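Transcriptional repressor of the blcABC operon (Agrobacterium tumefaciens, PDB 3MQ0) represses transcription of the blcABC operon, probably by binding DNA through an IclR-type helix-turn-helix domain, and is regulated via oligomerization. Local coordinates at residues B[224-228]-B[264-270]; B[102-106]-B[120-124]; B[205-209]-B[220-224]; B[132-136]-B[146-150]. One frame throughout, in Å; residues are numbered along the deposited sequence.

Interaction 1: B[224-228]-B[264-270]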
loop_
_atom_site.group_PDB
_atom_site.type_symbol
_atom_site.label_atom_id
_atom_site.label_comp_id
_atom_site.label_asym_id
_atom_site.label_seq_id
_atom_site.Cartn_x
_atom_site.Cartn_y
_atom_site.Cartn_z
ATOM N N ALA B 224 22.231 -0.434 -0.958
ATOM C CA ALA B 224 20.907 -0.593 -1.533
ATOM C C ALA B 224 19.887 0.360 -0.911
ATOM O O ALA B 224 19.877 0.581 0.294
ATOM C CB ALA B 224 20.425 -2.029 -1.353
ATOM N N ILE B 225 19.015 0.890 -1.753
ATOM C CA ILE B 225 17.875 1.693 -1.315
ATOM C C ILE B 225 16.648 0.819 -1.500
ATOM O O ILE B 225 16.465 0.216 -2.561
ATOM C CB ILE B 225 17.725 2.966 -2.180
ATOM C CG1 ILE B 225 19.015 3.804 -2.183
ATOM C CG2 ILE B 225 16.500 3.789 -1.747
ATOM C CD1 ILE B 225 19.502 4.184 -0.826
ATOM N N ARG B 226 15.810 0.733 -0.475
ATOM C CA ARG B 226 14.622 -0.104 -0.569
ATOM C C ARG B 226 13.348 0.725 -0.525
ATOM O O ARG B 226 13.304 1.773 0.128
ATOM C CB ARG B 226 14.629 -1.147 0.542
ATOM C CG ARG B 226 15.785 -2.124 0.360
ATOM C CD ARG B 226 15.927 -3.128 1.483
ATOM N NE ARG B 226 17.196 -3.842 1.325
ATOM C CZ ARG B 226 17.388 -4.850 0.484
ATOM N NH1 ARG B 226 16.389 -5.286 -0.270
ATOM N NH2 ARG B 226 18.581 -5.426 0.399
ATOM N N ASP B 227 12.322 0.248 -1.230
ATOM C CA ASP B 227 11.033 0.938 -1.294
ATOM C C ASP B 227 10.097 0.392 -0.230
ATOM O O ASP B 227 10.463 -0.514 0.522
ATOM C CB ASP B 227 10.397 0.795 -2.687
ATOM C CG ASP B 227 10.177 -0.660 -3.099
ATOM O OD1 ASP B 227 9.793 -1.494 -2.249
ATOM O OD2 ASP B 227 10.386 -0.973 -4.293
ATOM N N TYR B 228 8.885 0.931 -0.174
ATOM C CA TYR B 228 7.970 0.560 0.891
ATOM C C TYR B 228 7.799 -0.955 0.945
ATOM O O TYR B 228 7.637 -1.535 2.014
ATOM C CB TYR B 228 6.625 1.271 0.725
ATOM C CG TYR B 228 5.834 0.835 -0.479
ATOM C CD1 TYR B 228 4.774 -0.055 -0.349
ATOM C CD2 TYR B 228 6.140 1.318 -1.745
ATOM C CE1 TYR B 228 4.040 -0.457 -1.453
ATOM C CE2 TYR B 228 5.414 0.924 -2.855
ATOM C CZ TYR B 228 4.367 0.036 -2.703
ATOM O OH TYR B 228 3.646 -0.357 -3.808
ATOM N N LEU B 264 17.687 6.694 3.867
ATOM C CA LEU B 264 16.998 7.112 2.653
ATOM C C LEU B 264 15.790 6.212 2.357
ATOM O O LEU B 264 14.722 6.703 1.982
ATOM C CB LEU B 264 17.973 7.107 1.466
ATOM C CG LEU B 264 17.569 7.791 0.165
ATOM C CD1 LEU B 264 17.072 9.200 0.423
ATOM C CD2 LEU B 264 18.758 7.822 -0.790
ATOM N N SER B 265 15.969 4.901 2.514
ATOM C CA SER B 265 14.881 3.928 2.323
ATOM C C SER B 265 13.677 4.224 3.221
ATOM O O SER B 265 12.520 4.142 2.794
ATOM C CB SER B 265 15.391 2.508 2.615
ATOM O OG SER B 265 16.427 2.176 1.700
ATOM N N GLU B 266 13.957 4.572 4.467
ATOM C CA GLU B 266 12.902 4.936 5.410
ATOM C C GLU B 266 12.084 6.122 4.897
ATOM O O GLU B 266 10.863 6.161 5.024
ATOM C CB GLU B 266 13.494 5.245 6.779
ATOM C CG GLU B 266 12.444 5.364 7.863
ATOM C CD GLU B 266 13.046 5.487 9.247
ATOM O OE1 GLU B 266 13.578 6.573 9.569
ATOM O OE2 GLU B 266 12.991 4.497 10.008
ATOM N N LYS B 267 12.753 7.078 4.276
ATOM C CA LYS B 267 12.051 8.216 3.705
ATOM C C LYS B 267 11.132 7.796 2.569
ATOM O O LYS B 267 10.205 8.513 2.239
ATOM C CB LYS B 267 13.053 9.268 3.221
ATOM C CG LYS B 267 13.806 9.930 4.354
ATOM C CD LYS B 267 14.761 10.996 3.834
ATOM C CE LYS B 267 15.397 11.762 4.992
ATOM N NZ LYS B 267 16.503 12.648 4.520
ATOM N N LEU B 268 11.387 6.626 1.985
ATOM C CA LEU B 268 10.605 6.145 0.851
ATOM C C LEU B 268 9.546 5.133 1.256
ATOM O O LEU B 268 8.845 4.578 0.402
ATOM C CB LEU B 268 11.525 5.548 -0.219
ATOM C CG LEU B 268 12.608 6.476 -0.767
ATOM C CD1 LEU B 268 13.495 5.717 -1.755
ATOM C CD2 LEU B 268 11.981 7.693 -1.429
ATOM N N GLY B 269 9.432 4.883 2.556
ATOM C CA GLY B 269 8.394 4.012 3.063
ATOM C C GLY B 269 8.870 2.677 3.602
ATOM O O GLY B 269 8.085 1.941 4.193
ATOM N N TYR B 270 10.149 2.355 3.407
ATOM C CA TYR B 270 10.693 1.109 3.930
ATOM C C TYR B 270 10.671 1.087 5.460
ATOM O O TYR B 270 11.058 2.056 6.112
ATOM C CB TYR B 270 12.122 0.905 3.421
ATOM C CG TYR B 270 12.787 -0.355 3.932
ATOM C CD1 TYR B 270 12.278 -1.607 3.615
ATOM C CD2 TYR B 270 13.925 -0.287 4.723
ATOM C CE1 TYR B 270 12.886 -2.759 4.074
ATOM C CE2 TYR B 270 14.539 -1.436 5.186
ATOM C CZ TYR B 270 14.014 -2.668 4.858
ATOM O OH TYR B 270 14.618 -3.816 5.319
HETATM O O HOH W 1 18.383 0.154 2.372
HETATM O O HOH W 2 8.509 3.334 -1.920
#

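Interaction 2: B[102-106]-B[120-124]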
loop_
_atom_site.group_PDB
_atom_site.type_symbol
_atom_site.label_atom_id
_atom_site.label_comp_id
_atom_site.label_asym_id
_atom_site.label_seq_id
_atom_site.Cartn_x
_atom_site.Cartn_y
_atom_site.Cartn_z
ATOM N N ILE B 102 12.176 9.832 -5.952
ATOM C CA ILE B 102 13.397 9.348 -5.321
ATOM C C ILE B 102 14.603 10.275 -5.563
ATOM O O ILE B 102 15.438 10.470 -4.679
ATOM C CB ILE B 102 13.701 7.901 -5.751
ATOM C CG1 ILE B 102 14.876 7.339 -4.967
ATOM C CG2 ILE B 102 13.948 7.814 -7.251
ATOM C CD1 ILE B 102 15.221 5.932 -5.367
ATOM N N VAL B 103 14.686 10.869 -6.747
ATOM C CA VAL B 103 15.828 11.710 -7.046
ATOM C C VAL B 103 15.850 12.956 -6.164
ATOM O O VAL B 103 16.898 13.333 -5.649
ATOM C CB VAL B 103 15.853 12.109 -8.533
ATOM C CG1 VAL B 103 16.963 13.125 -8.800
ATOM C CG2 VAL B 103 16.021 10.863 -9.394
ATOM N N SER B 104 14.708 13.617 -5.988
ATOM C CA SER B 104 14.697 14.805 -5.135
ATOM C C SER B 104 14.910 14.422 -3.656
ATOM O O SER B 104 15.559 15.147 -2.916
ATOM C CB SER B 104 13.413 15.625 -5.315
ATOM O OG SER B 104 12.268 14.869 -4.969
ATOM N N THR B 105 14.374 13.277 -3.242
ATOM C CA THR B 105 14.595 12.769 -1.887
ATOM C C THR B 105 16.090 12.524 -1.640
ATOM O O THR B 105 16.647 12.924 -0.621
ATOM C CB THR B 105 13.806 11.457 -1.666
ATOM O OG1 THR B 105 12.404 11.723 -1.818
ATOM C CG2 THR B 105 14.070 10.881 -0.277
ATOM N N PHE B 106 16.722 11.867 -2.600
ATOM C CA PHE B 106 18.173 11.636 -2.609
ATOM C C PHE B 106 18.945 12.959 -2.490
ATOM O O PHE B 106 19.782 13.106 -1.611
ATOM C CB PHE B 106 18.505 10.879 -3.900
ATOM C CG PHE B 106 19.965 10.889 -4.303
ATOM C CD1 PHE B 106 20.870 10.006 -3.726
ATOM C CD2 PHE B 106 20.403 11.716 -5.324
ATOM C CE1 PHE B 106 22.211 9.981 -4.137
ATOM C CE2 PHE B 106 21.735 11.706 -5.735
ATOM C CZ PHE B 106 22.637 10.831 -5.137
ATOM N N THR B 120 31.911 12.037 -4.959
ATOM C CA THR B 120 30.878 12.020 -5.980
ATOM C C THR B 120 29.888 10.923 -5.613
ATOM O O THR B 120 30.285 9.805 -5.319
ATOM C CB THR B 120 31.476 11.737 -7.356
ATOM O OG1 THR B 120 32.318 12.836 -7.735
ATOM C CG2 THR B 120 30.376 11.543 -8.391
ATOM N N VAL B 121 28.597 11.242 -5.629
ATOM C CA VAL B 121 27.583 10.272 -5.219
ATOM C C VAL B 121 26.615 10.046 -6.360
ATOM O O VAL B 121 26.138 11.013 -6.966
ATOM C CB VAL B 121 26.767 10.798 -4.024
ATOM C CG1 VAL B 121 25.881 9.684 -3.452
ATOM C CG2 VAL B 121 27.693 11.358 -2.963
ATOM N N THR B 122 26.330 8.782 -6.664
ATOM C CA THR B 122 25.426 8.459 -7.765
ATOM C C THR B 122 24.236 7.675 -7.253
ATOM O O THR B 122 24.304 7.035 -6.208
ATOM C CB THR B 122 26.132 7.614 -8.846
ATOM O OG1 THR B 122 26.724 6.468 -8.222
ATOM C CG2 THR B 122 27.229 8.415 -9.504
ATOM N N LEU B 123 23.145 7.745 -8.002
ATOM C CA LEU B 123 21.921 7.016 -7.697
ATOM C C LEU B 123 21.526 6.314 -8.983
ATOM O O LEU B 123 21.435 6.955 -10.034
ATOM C CB LEU B 123 20.816 7.994 -7.320
ATOM C CG LEU B 123 19.419 7.426 -7.022
ATOM C CD1 LEU B 123 19.473 6.657 -5.718
ATOM C CD2 LEU B 123 18.371 8.564 -6.964
ATOM N N THR B 124 21.283 5.010 -8.901
ATOM C CA THR B 124 20.991 4.226 -10.090
ATOM C C THR B 124 19.811 3.304 -9.891
ATOM O O THR B 124 19.420 3.012 -8.762
ATOM C CB THR B 124 22.170 3.327 -10.468
ATOM O OG1 THR B 124 22.309 2.305 -9.473
ATOM C CG2 THR B 124 23.455 4.130 -10.581
#

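Interaction 3: B[205-209]-B[220-224]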
loop_
_atom_site.group_PDB
_atom_site.type_symbol
_atom_site.label_atom_id
_atom_site.label_comp_id
_atom_site.label_asym_id
_atom_site.label_seq_id
_atom_site.Cartn_x
_atom_site.Cartn_y
_atom_site.Cartn_z
ATOM N N ARG B 205 27.893 -8.138 4.181
ATOM C CA ARG B 205 28.225 -6.884 4.793
ATOM C C ARG B 205 27.251 -5.764 4.506
ATOM O O ARG B 205 27.236 -4.818 5.220
ATOM C CB ARG B 205 29.629 -6.489 4.479
ATOM C CG ARG B 205 29.927 -6.370 3.108
ATOM C CD ARG B 205 31.363 -6.299 2.839
ATOM N NE ARG B 205 31.559 -6.051 1.441
ATOM C CZ ARG B 205 32.716 -6.031 0.834
ATOM N NH1 ARG B 205 33.814 -6.187 1.511
ATOM N NH2 ARG B 205 32.750 -5.831 -0.446
ATOM N N GLY B 206 26.414 -5.921 3.495
ATOM C CA GLY B 206 25.449 -4.877 3.198
ATOM C C GLY B 206 26.025 -3.692 2.429
ATOM O O GLY B 206 25.386 -2.652 2.339
ATOM N N TYR B 207 27.235 -3.833 1.885
ATOM C CA TYR B 207 27.750 -2.836 0.947
ATOM C C TYR B 207 28.665 -3.500 -0.067
ATOM O O TYR B 207 29.199 -4.577 0.190
ATOM C CB TYR B 207 28.465 -1.704 1.669
ATOM C CG TYR B 207 29.780 -2.095 2.329
ATOM C CD1 TYR B 207 30.957 -2.139 1.597
ATOM C CD2 TYR B 207 29.834 -2.416 3.679
ATOM C CE1 TYR B 207 32.173 -2.495 2.196
ATOM C CE2 TYR B 207 31.041 -2.778 4.285
ATOM C CZ TYR B 207 32.202 -2.808 3.537
ATOM O OH TYR B 207 33.400 -3.162 4.121
ATOM N N SER B 208 28.820 -2.889 -1.215
ATOM C CA SER B 208 29.622 -3.422 -2.285
ATOM C C SER B 208 30.838 -2.567 -2.559
ATOM O O SER B 208 30.873 -1.442 -2.261
ATOM C CB SER B 208 28.847 -3.502 -3.577
ATOM O OG SER B 208 28.428 -2.235 -3.900
ATOM N N ILE B 209 31.812 -3.161 -3.195
ATOM C CA ILE B 209 33.000 -2.437 -3.610
ATOM C C ILE B 209 33.257 -2.702 -5.088
ATOM O O ILE B 209 33.254 -3.858 -5.522
ATOM C CB ILE B 209 34.233 -2.913 -2.823
ATOM C CG1 ILE B 209 34.158 -2.426 -1.372
ATOM C CG2 ILE B 209 35.479 -2.386 -3.463
ATOM C CD1 ILE B 209 35.053 -3.212 -0.437
ATOM N N CYS B 220 34.589 2.617 -6.161
ATOM C CA CYS B 220 33.242 2.963 -5.733
ATOM C C CYS B 220 32.760 2.039 -4.617
ATOM O O CYS B 220 33.136 0.865 -4.549
ATOM C CB CYS B 220 32.241 2.903 -6.892
ATOM S SG CYS B 220 32.815 3.769 -8.375
ATOM N N ILE B 221 31.914 2.584 -3.753
ATOM C CA ILE B 221 31.322 1.833 -2.658
ATOM C C ILE B 221 29.813 1.988 -2.778
ATOM O O ILE B 221 29.327 3.120 -2.904
ATOM C CB ILE B 221 31.781 2.426 -1.317
ATOM C CG1 ILE B 221 33.313 2.441 -1.285
ATOM C CG2 ILE B 221 31.209 1.629 -0.164
ATOM C CD1 ILE B 221 33.898 3.253 -0.146
ATOM N N GLY B 222 29.070 0.874 -2.745
ATOM C CA GLY B 222 27.634 0.929 -3.010
ATOM C C GLY B 222 26.756 0.400 -1.897
ATOM O O GLY B 222 27.199 -0.421 -1.101
ATOM N N ALA B 223 25.513 0.876 -1.839
ATOM C CA ALA B 223 24.529 0.349 -0.899
ATOM C C ALA B 223 23.135 0.356 -1.524
ATOM O O ALA B 223 22.874 1.078 -2.486
ATOM C CB ALA B 223 24.520 1.170 0.388
ATOM N N ALA B 224 22.231 -0.434 -0.958
ATOM C CA ALA B 224 20.907 -0.593 -1.533
ATOM C C ALA B 224 19.887 0.360 -0.911
ATOM O O ALA B 224 19.877 0.581 0.294
ATOM C CB ALA B 224 20.425 -2.029 -1.353
HETATM O O HOH W 3 22.935 -2.061 1.373
#

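Interaction 4: B[132-136]-B[146-150]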
loop_
_atom_site.group_PDB
_atom_site.type_symbol
_atom_site.label_atom_id
_atom_site.label_comp_id
_atom_site.label_asym_id
_atom_site.label_seq_id
_atom_site.Cartn_x
_atom_site.Cartn_y
_atom_site.Cartn_z
ATOM N N VAL B 132 21.221 2.212 -14.668
ATOM C CA VAL B 132 20.941 3.486 -15.329
ATOM C C VAL B 132 21.063 4.588 -14.290
ATOM O O VAL B 132 20.488 4.474 -13.200
ATOM C CB VAL B 132 19.517 3.495 -15.917
ATOM C CG1 VAL B 132 19.213 4.846 -16.565
ATOM C CG2 VAL B 132 19.354 2.351 -16.918
ATOM N N TYR B 133 21.850 5.615 -14.595
ATOM C CA TYR B 133 22.101 6.714 -13.662
ATOM C C TYR B 133 20.932 7.678 -13.646
ATOM O O TYR B 133 20.594 8.255 -14.670
ATOM C CB TYR B 133 23.454 7.411 -13.975
ATOM C CG TYR B 133 24.547 6.452 -13.637
ATOM C CD1 TYR B 133 24.920 5.472 -14.538
ATOM C CD2 TYR B 133 25.101 6.421 -12.362
ATOM C CE1 TYR B 133 25.855 4.508 -14.200
ATOM C CE2 TYR B 133 26.037 5.465 -12.014
ATOM C CZ TYR B 133 26.413 4.517 -12.944
ATOM O OH TYR B 133 27.343 3.561 -12.616
ATOM N N ILE B 134 20.288 7.822 -12.493
ATOM C CA ILE B 134 19.157 8.737 -12.396
ATOM C C ILE B 134 19.428 9.948 -11.519
ATOM O O ILE B 134 18.649 10.907 -11.515
ATOM C CB ILE B 134 17.875 8.033 -11.926
ATOM C CG1 ILE B 134 18.060 7.409 -10.540
ATOM C CG2 ILE B 134 17.474 6.956 -12.930
ATOM C CD1 ILE B 134 16.744 6.956 -9.892
ATOM N N GLY B 135 20.517 9.902 -10.766
ATOM C CA GLY B 135 20.925 11.039 -9.951
ATOM C C GLY B 135 22.428 11.065 -9.781
ATOM O O GLY B 135 23.076 10.021 -9.824
ATOM N N CYS B 136 22.990 12.261 -9.625
ATOM C CA CYS B 136 24.429 12.383 -9.445
ATOM C C CYS B 136 24.771 13.687 -8.748
ATOM O O CYS B 136 24.394 14.760 -9.223
ATOM C CB CYS B 136 25.161 12.306 -10.791
ATOM S SG CYS B 136 26.987 12.425 -10.662
ATOM N N THR B 146 33.084 10.187 -15.731
ATOM C CA THR B 146 32.020 10.896 -15.216
ATOM C C THR B 146 30.726 10.133 -15.500
ATOM O O THR B 146 30.548 9.352 -16.459
ATOM C CB THR B 146 31.966 12.381 -15.659
ATOM O OG1 THR B 146 31.262 12.498 -16.879
ATOM C CG2 THR B 146 33.344 12.976 -15.822
ATOM N N PHE B 147 29.843 10.390 -14.580
ATOM C CA PHE B 147 28.538 9.893 -14.590
ATOM C C PHE B 147 27.678 11.013 -15.141
ATOM O O PHE B 147 27.884 12.149 -14.828
ATOM C CB PHE B 147 28.189 9.515 -13.173
ATOM C CG PHE B 147 29.125 8.540 -12.588
ATOM C CD1 PHE B 147 29.077 7.224 -12.938
ATOM C CD2 PHE B 147 30.084 8.936 -11.712
ATOM C CE1 PHE B 147 29.927 6.339 -12.410
ATOM C CE2 PHE B 147 30.940 8.049 -11.186
ATOM C CZ PHE B 147 30.859 6.738 -11.524
ATOM N N ARG B 148 26.741 10.640 -15.980
ATOM C CA ARG B 148 25.775 11.543 -16.602
ATOM C C ARG B 148 24.395 10.933 -16.447
ATOM O O ARG B 148 24.247 9.724 -16.592
ATOM C CB ARG B 148 26.039 11.646 -18.096
ATOM C CG ARG B 148 27.393 12.163 -18.499
ATOM C CD ARG B 148 27.427 12.245 -20.016
ATOM N NE ARG B 148 26.731 11.102 -20.616
ATOM C CZ ARG B 148 27.332 9.959 -20.907
ATOM N NH1 ARG B 148 28.623 9.844 -20.657
ATOM N NH2 ARG B 148 26.664 8.938 -21.444
ATOM N N ILE B 149 23.379 11.758 -16.197
ATOM C CA ILE B 149 22.020 11.233 -16.041
ATOM C C ILE B 149 21.612 10.518 -17.335
ATOM O O ILE B 149 21.879 11.014 -18.435
ATOM C CB ILE B 149 21.000 12.354 -15.688
ATOM C CG1 ILE B 149 21.491 13.180 -14.494
ATOM C CG2 ILE B 149 19.593 11.766 -15.451
ATOM C CD1 ILE B 149 21.614 12.395 -13.192
ATOM N N GLY B 150 21.006 9.338 -17.209
ATOM C CA GLY B 150 20.581 8.568 -18.370
ATOM C C GLY B 150 21.612 7.585 -18.914
ATOM O O GLY B 150 21.298 6.711 -19.720
#

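Interaction 1: B[224-228]-B[264-270]
Ser-265 OG is gripped from three directions where the last turn of helix 247-267 meets the end of strand 218-226. Arg-226 N gives it a short, almost straight hydrogen bond (2.7 Å from N to OG, 174° at the hydrogen), a water is hydrogen-bonded to it, and so is Ala-261 O one turn back along the helix. OG stands anti to its own carbonyl carbon (chi1 -62°), beside the backbone N, which turns it toward the strand. The same water lies 2.6 Å from Ala-224 O and probably donates to it, so Ala-224 O and Arg-226 N, on either side of Ile-225, are both linked to one serine.

On one side of this centre the packing is apolar: Ile-225 CD1 lies 3.7 Å from Leu-264 CD2, and Ile-225 CG2 meets Leu-268 CD1 at 3.6 Å. On the other, Arg-226 and Tyr-270 run alongside each other in the same direction. Arg-226 CB sits over one face of the ring, 4.1 Å from its centroid, while Arg-226 CD approaches Tyr-270 CZ at 3.9 Å; the guanidinium continues to Gly-230 O through NH1.

Beyond the helix, Gly-269 takes up the positive phi of a Schellman motif, and Tyr-270 N returns to Ser-265 O, which also accepts from Leu-268 N on the opposite face of its carbonyl plane. A second water links Leu-268 O to Tyr-228 N, while Tyr-228 itself packs on Leu-90 of the second subunit. Polar links through hydroxyl and waters thus act together with side-chain packing to join strand end and helix end.

Interaction 2: B[102-106]-B[120-124]
Leu-123 and Phe-106 form the heart of a helix-on-sheet contact in the GAF-like domain of this IclR-family protein, with Val-121 extending it along the strand. Helix 102-110 lies on the face of the antiparallel sheet to which Val-121 and Leu-123 point. Its segment axis passes 10.2 Å from that of strand segment 120-124, at 158° between their N-to-C directions, and no hydrogen bond crosses the interface.

Leu-123 reaches the helix with both its branches and its stem. CB sits squarely over the centre of the Phe-106 ring, 3.9 Å from the centroid, in a CH-pi contact. CG stands anti to the backbone N (chi1 177°), and this carries the methyl groups back along the phenylalanine toward the helix: Leu-123 CD2 meets Phe-106 CB at 3.8 Å, and CD1 lies near CD1 of the ring. Leu-123 CD2 also touches Ile-102 CG1 and Val-103 CG2, the latter at 4.1 Å. The two long side chains thus overlap head to tail, each lying along the other.

Thr-105, on another side of this helical turn, is hydrogen-bonded through OG1 to Arg-84 of the second subunit. Within the sheet, Ile-236 of strand 232-241 touches both Phe-106 and Val-121.

Val-121 approaches the phenyl group differently from Leu-123, at the edge and near the ring plane. Its CG1 methyl is wedged against the far end of the ring, 3.7 Å from Phe-106 CE1 and 3.8 Å from Phe-106 CZ.

Interaction 3: B[205-209]-B[220-224]
Tyr-207 begins its side chain against Gly-222: CB lies 3.3 Å from Gly-222 O, just where the chain leaves helix 192-205 and enters the hairpin of strands 208-211 and 218-226. CG lies between the backbone N and the carbonyl carbon (chi1 69°), which swings the ring alongside Ile-221, with CD1 4.2 Å from Ile-221 CG2. Farther out, CE1 is 4.0 Å from Ile-209 CD1 and also lies over one face of the Arg-205 guanidinium. Arg-205 CD in turn is set above a face of the tyrosine ring, 3.6 Å from its plane and offset toward the rim. At the tip, Tyr-207 OH lies 4.0 Å from Arg-205 NH1, a packing distance. Arg-205 NE is held by a hydrogen bond to Tyr-207 O, and Ala-251 of helix 247-267 also touches the tyrosine.

Next along the strand, Ser-208 and Gly-222 make an antiparallel hydrogen-bonded pair, N to O at 3.0 Å both from Ser-208 N to Gly-222 O and in return from Gly-222 N to Ser-208 O. Ser-208 OG comes 3.4 Å from Gly-222 CA, over a residue without a side chain, and finds its hydrogen-bond partner in Ala-159 O. Where direct pairing stops, a water bridges Gly-206 O and Ala-224 N. Two backbone bonds thus set the register of strand 208-211, outermost within this chain, while Arg-205 laid against the Tyr-207 ring packs the turn leading into it.

Interaction 4: B[132-136]-B[146-150]
Gly-150 N donates to Tyr-133 O in the one hydrogen bond between 132-136 and 146-150. It is short and practically linear, 2.8 Å with 177° at the hydrogen, and the donor lies in the carbonyl plane. A weaker contact supports it from the same loop, Ile-149 CA approaching Tyr-133 O at 3.6 Å.

The aromatic contact joins Tyr-133 and Phe-147, whose ring planes are inclined by 36° with centroids 5.2 Å apart. Phe-147 CD1 lies over one face of the tyrosine ring, 3.6 Å from Tyr-133 CE2, and Phe-147 CE1 extends toward the hydroxyl end.

Aliphatic packing completes the contact. Ile-149 CG1 is anti to its carbonyl carbon, and with chi2 at -64° the Ile-149 CD1 methyl folds back against the strand to rest 3.6 Å from Gly-135 CA. Phe-147 CB touches Cys-136 SG at 4.0 Å.

The loop thus rests on strand 130-137 just before entering strand 152-154, outermost of the sheet within this chain. Behind it, Ile-134 and Gly-135 form a classic beta bulge opposite Leu-123 of strand 120-127; Ile-134 turns to helix 102-110, while Tyr-133 packs on Thr-122 and Thr-124.

Overall arrangement
All four contacts reach the six-stranded antiparallel sheet of the GAF-like domain. Interactions 2 and 4 are the closest, centres 9 Å apart, on neighbouring strands: Leu-123 O and Ile-134 N lie 2.8 Å from each other, a probable hydrogen bond, and Val-103 CG2 touches Ile-134 O. Interaction 2 also meets interaction 1, about 12 Å away between centres, where Leu-264 CD1 packs on Thr-105 CG2 at 3.5 Å, so helix 102-110 connects the two; both contacts touch the second subunit. Interactions 1 and 3 share Ala-224 on strand 218-226, their centres about 16 Å apart. Interactions 3 and 4 belong to opposite halves of the sheet, with nearest atoms about 5 Å apart.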